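Local coordinates for DUF3829 domain-containing protein (Bacteroides thetaiotaomicron, PDB 3RH3) that is of unknown function but folds as an all-alpha protein of the DUF3829-like family, probably made as a lipoprotein, at residues H23-V28 with Q87-L92. Sequence-based numbering, arbitrary orientation.
Sequences HMSLAV and QNYAGL
Tyr89 reaches from helix 79-111 to Ser25 on helix 10-32, and their hydroxyl-to-hydroxyl pairing is the one hydrogen bond between residues 23-28 and 87-92. One residue before the tyrosine, Asn88 turns to another neighbour: its side chain packs on Tyr135 and Val138 of helix 115-154, while its ND2 is hydrogen-bonded to Asn84 O one turn back. Tyr89 itself has its first side-chain bond aimed at the other helix. Its side chain spans the gap between backbones whose nearest CA atoms, those of Ser25 and Tyr89, are 9.7 Å apart, the ring and OH reaching across. The bond from Tyr89 OH to Ser25 OG measures 2.7 Å, and either hydroxyl could be its donor. Ser25 OG lies at the ring edge in the plane of the phenol, and the angle CZ-OH-OG is about 137°. Because the phenol oxygen comes in from beside the serine CB-OG bond, Tyr89 OH is also 3.1 Å from Ser25 CB. Helices 10-32 and 79-111 pack side by side with helix 115-154 in this all-alpha fold, within the range of the DUF6845 family, and the buried hydroxyl pair is a polar point in a largely aliphatic and aromatic interface, with Leu143 of helix 115-154 against Ser25. The serine torsion, chi1 -74°, swings OG back toward the preceding turn of its own helix, where it meets Tyr21 O; two hydrogen bonds, to Tyr21 O and Tyr89 OH, thus hold the serine hydroxyl. Tyr21, Leu29 and Leu71 also pack against Tyr89, whereas Val28 stays just beyond contact with the ring, although both residues pack on Leu71. One turn further along, Leu92 points toward helix 10-32 as well, yet it packs beyond Val28, on Leu29 and Val32.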
loop_
_atom_site.group_PDB
_atom_site.type_symbol
_atom_site.label_atom_id
_atom_site.label_comp_id
_atom_site.label_asym_id
_atom_site.label_seq_id
_atom_site.Cartn_x
_atom_site.Cartn_y
_atom_site.Cartn_z
ATOM N N HIS A 23 -10.848 5.786 -2.657
ATOM C CA HIS A 23 -10.951 4.877 -3.803
ATOM C C HIS A 23 -10.198 5.407 -5.022
ATOM O O HIS A 23 -9.512 4.624 -5.690
ATOM C CB HIS A 23 -12.418 4.587 -4.151
ATOM C CG HIS A 23 -13.064 3.664 -3.163
ATOM N ND1 HIS A 23 -14.433 3.631 -3.002
ATOM C CD2 HIS A 23 -12.500 2.764 -2.314
ATOM C CE1 HIS A 23 -14.664 2.715 -2.071
ATOM N NE2 HIS A 23 -13.527 2.184 -1.604
HETATM N N MSE A 24 -10.288 6.735 -5.270
HETATM C CA MSE A 24 -9.604 7.383 -6.384
HETATM C C MSE A 24 -8.100 7.352 -6.169
HETATM O O MSE A 24 -7.360 7.129 -7.120
HETATM C CB MSE A 24 -10.101 8.819 -6.585
HETATM C CG MSE A 24 -11.494 8.883 -7.198
HETATM SE SE MSE A 24 -12.220 10.693 -7.316
HETATM C CE MSE A 24 -11.102 11.392 -8.749
ATOM N N SER A 25 -7.656 7.551 -4.910
ATOM C CA SER A 25 -6.251 7.522 -4.507
ATOM C C SER A 25 -5.683 6.145 -4.723
ATOM O O SER A 25 -4.632 6.004 -5.330
ATOM C CB SER A 25 -6.098 7.921 -3.038
ATOM O OG SER A 25 -6.280 9.319 -2.902
ATOM N N LEU A 26 -6.387 5.129 -4.224
ATOM C CA LEU A 26 -6.027 3.722 -4.367
ATOM C C LEU A 26 -5.886 3.378 -5.872
ATOM O O LEU A 26 -4.879 2.786 -6.245
ATOM C CB LEU A 26 -7.109 2.868 -3.678
ATOM C CG LEU A 26 -6.901 1.376 -3.583
ATOM C CD1 LEU A 26 -5.884 1.042 -2.494
ATOM C CD2 LEU A 26 -8.227 0.671 -3.274
ATOM N N ALA A 27 -6.836 3.835 -6.737
ATOM C CA ALA A 27 -6.789 3.578 -8.186
ATOM C C ALA A 27 -5.589 4.260 -8.853
ATOM O O ALA A 27 -4.925 3.634 -9.656
ATOM C CB ALA A 27 -8.082 4.047 -8.856
ATOM N N VAL A 28 -5.326 5.545 -8.535
ATOM C CA VAL A 28 -4.215 6.293 -9.139
ATOM C C VAL A 28 -2.855 5.717 -8.661
ATOM O O VAL A 28 -1.970 5.466 -9.479
ATOM C CB VAL A 28 -4.341 7.816 -8.873
ATOM C CG1 VAL A 28 -3.051 8.555 -9.232
ATOM C CG2 VAL A 28 -5.527 8.406 -9.639
ATOM N N GLN A 87 1.219 17.859 -0.947
ATOM C CA GLN A 87 2.673 17.833 -0.879
ATOM C C GLN A 87 3.216 16.425 -1.163
ATOM O O GLN A 87 4.218 16.273 -1.870
ATOM C CB GLN A 87 3.096 18.302 0.512
ATOM C CG GLN A 87 4.571 18.602 0.686
ATOM C CD GLN A 87 4.835 18.943 2.131
ATOM O OE1 GLN A 87 4.264 19.887 2.693
ATOM N NE2 GLN A 87 5.667 18.148 2.778
ATOM N N ASN A 88 2.544 15.410 -0.636
ATOM C CA ASN A 88 2.972 14.030 -0.814
ATOM C C ASN A 88 2.700 13.525 -2.235
ATOM O O ASN A 88 3.533 12.802 -2.776
ATOM C CB ASN A 88 2.373 13.131 0.245
ATOM C CG ASN A 88 3.171 13.267 1.506
ATOM O OD1 ASN A 88 4.284 12.743 1.611
ATOM N ND2 ASN A 88 2.703 14.102 2.433
ATOM N N TYR A 89 1.598 13.949 -2.851
ATOM C CA TYR A 89 1.308 13.602 -4.240
ATOM C C TYR A 89 2.276 14.329 -5.167
ATOM O O TYR A 89 2.670 13.762 -6.173
ATOM C CB TYR A 89 -0.131 13.958 -4.613
ATOM C CG TYR A 89 -1.094 12.811 -4.434
ATOM C CD1 TYR A 89 -0.959 11.641 -5.174
ATOM C CD2 TYR A 89 -2.182 12.915 -3.567
ATOM C CE1 TYR A 89 -1.871 10.600 -5.047
ATOM C CE2 TYR A 89 -3.078 11.864 -3.406
ATOM C CZ TYR A 89 -2.926 10.717 -4.160
ATOM O OH TYR A 89 -3.824 9.698 -4.042
ATOM N N ALA A 90 2.668 15.576 -4.818
ATOM C CA ALA A 90 3.623 16.323 -5.619
ATOM C C ALA A 90 4.977 15.619 -5.548
ATOM O O ALA A 90 5.598 15.391 -6.579
ATOM C CB ALA A 90 3.725 17.768 -5.132
ATOM N N GLY A 91 5.381 15.216 -4.344
ATOM C CA GLY A 91 6.627 14.504 -4.139
ATOM C C GLY A 91 6.602 13.196 -4.900
ATOM O O GLY A 91 7.516 12.905 -5.682
ATOM N N LEU A 92 5.513 12.436 -4.737
ATOM C CA LEU A 92 5.370 11.167 -5.432
ATOM C C LEU A 92 5.629 11.323 -6.958
ATOM O O LEU A 92 6.536 10.672 -7.471
ATOM C CB LEU A 92 3.994 10.556 -5.165
ATOM C CG LEU A 92 3.780 9.174 -5.760
ATOM C CD1 LEU A 92 3.302 8.210 -4.715
ATOM C CD2 LEU A 92 2.827 9.237 -6.935
#